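Local coordinates for putative signal transduction protein with CBS domains (Kribbella flavida, PDB 4NOC) that is of unknown function but, as a protein built from paired CBS domains, may sense a small ligand such as a nucleotide in signalling, at residues S141-L144 with E145-S149. Numbering follows the deposited sequence.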
loop_
_atom_site.group_PDB
_atom_site.type_symbol
_atom_site.label_atom_id
_atom_site.label_comp_id
_atom_site.label_asym_id
_atom_site.label_seq_id
_atom_site.Cartn_x
_atom_site.Cartn_y
_atom_site.Cartn_z
ATOM N N SER A 141 3.363 -3.720 7.016
ATOM C CA SER A 141 4.694 -4.348 7.024
ATOM C C SER A 141 5.460 -4.038 8.320
ATOM O O SER A 141 6.261 -4.839 8.794
ATOM C CB SER A 141 5.518 -3.994 5.770
ATOM O OG SER A 141 5.983 -2.655 5.777
ATOM N N ARG A 142 5.170 -2.893 8.916
ATOM C CA ARG A 142 5.801 -2.531 10.171
ATOM C C ARG A 142 5.306 -3.485 11.262
ATOM O O ARG A 142 6.092 -3.968 12.090
ATOM C CB ARG A 142 5.527 -1.055 10.517
ATOM C CG ARG A 142 5.829 -0.648 11.964
ATOM C CD ARG A 142 7.317 -0.801 12.331
ATOM N NE ARG A 142 7.658 -0.149 13.603
ATOM C CZ ARG A 142 8.832 -0.286 14.223
ATOM N NH1 ARG A 142 9.790 -1.067 13.717
ATOM N NH2 ARG A 142 9.053 0.346 15.365
ATOM N N LEU A 143 4.010 -3.780 11.228
ATOM C CA LEU A 143 3.438 -4.744 12.153
ATOM C C LEU A 143 4.093 -6.125 11.967
ATOM O O LEU A 143 4.495 -6.775 12.947
ATOM C CB LEU A 143 1.922 -4.828 11.962
ATOM C CG LEU A 143 1.201 -5.846 12.849
ATOM C CD1 LEU A 143 1.516 -5.564 14.306
ATOM C CD2 LEU A 143 -0.289 -5.771 12.611
ATOM N N LEU A 144 4.241 -6.559 10.720
ATOM C CA LEU A 144 4.885 -7.843 10.477
ATOM C C LEU A 144 6.314 -7.829 11.016
ATOM O O LEU A 144 6.746 -8.796 11.623
ATOM C CB LEU A 144 4.892 -8.203 8.993
ATOM C CG LEU A 144 3.530 -8.470 8.365
ATOM C CD1 LEU A 144 3.691 -8.666 6.871
ATOM C CD2 LEU A 144 2.876 -9.688 8.996
ATOM N N GLU A 145 7.037 -6.734 10.783
ATOM C CA GLU A 145 8.432 -6.646 11.199
ATOM C C GLU A 145 8.541 -6.822 12.708
ATOM O O GLU A 145 9.471 -7.461 13.183
ATOM C CB GLU A 145 9.043 -5.299 10.816
ATOM C CG GLU A 145 10.515 -5.189 11.210
ATOM C CD GLU A 145 11.010 -3.763 11.432
ATOM O OE1 GLU A 145 10.204 -2.807 11.379
ATOM O OE2 GLU A 145 12.232 -3.609 11.678
ATOM N N LEU A 146 7.586 -6.269 13.457
ATOM C CA LEU A 146 7.603 -6.418 14.916
ATOM C C LEU A 146 7.340 -7.866 15.344
ATOM O O LEU A 146 8.110 -8.433 16.138
ATOM C CB LEU A 146 6.620 -5.455 15.583
ATOM C CG LEU A 146 7.000 -3.981 15.364
ATOM C CD1 LEU A 146 5.919 -3.029 15.816
ATOM C CD2 LEU A 146 8.314 -3.665 16.067
ATOM N N VAL A 147 6.290 -8.480 14.791
ATOM C CA VAL A 147 5.953 -9.851 15.187
ATOM C C VAL A 147 6.944 -10.934 14.749
ATOM O O VAL A 147 6.938 -12.021 15.327
ATOM C CB VAL A 147 4.507 -10.263 14.809
ATOM C CG1 VAL A 147 3.526 -9.221 15.300
ATOM C CG2 VAL A 147 4.363 -10.432 13.307
ATOM N N VAL A 148 7.788 -10.677 13.747
ATOM C CA VAL A 148 8.799 -11.697 13.399
ATOM C C VAL A 148 10.195 -11.223 13.743
ATOM O O VAL A 148 11.176 -11.754 13.228
ATOM C CB VAL A 148 8.798 -12.114 11.893
ATOM C CG1 VAL A 148 7.534 -12.878 11.529
ATOM C CG2 VAL A 148 9.002 -10.887 10.990
ATOM N N SER A 149 10.297 -10.207 14.591
ATOM C CA SER A 149 11.613 -9.677 14.943
ATOM C C SER A 149 12.402 -10.651 15.829
ATOM O O SER A 149 11.837 -11.439 16.586
ATOM C CB SER A 149 11.501 -8.285 15.577
ATOM O OG SER A 149 10.967 -8.364 16.877
#
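Arg142 and Glu145, one turn apart on helix 140-147, form a salt bridge in which Arg142 NH1 donates to Glu145 OE1 at 2.9 Å. The acceptor lies in the guanidinium plane, whereas NH1 meets OE1 from 48° above the carboxylate plane, and the two flat groups are strongly turned against each other. One face of the same guanidinium carries Leu146 CD2, which sits off centre, 3.8 Å from Arg142 NH1. A bend at chi2 (63°) turns the arginine chain along the helix toward both residues. On another side of the helix, Leu143 CD1 comes within 4.3 Å of Val147 CG1, a looser apolar contact. Regular i to i+4 bonds underlie these pairs, the straightest being Val147 N to Leu143 O (170° at the hydrogen). This is the closing helix of the second CBS domain, following the hairpin of strands 125-130 and 133-139. The helix ends at Val147; Val148 is the first residue to leave helical angles, yet its N still donates to Leu144 O at 3.0 Å. Beyond it, Ser149 folds back: its OG donates to Leu146 O at 3.0 Å and its N bonds the same oxygen. Further out, Met9 O, a backbone carbonyl of helix 6-9, accepts a hydrogen bond from Arg142 NE, a second anchor for the guanidinium besides Glu145, and Met9 also packs on Leu143 and Leu146. Arg33 of the second subunit donates to Ser141 OG, and Leu59 of that subunit packs against Leu144.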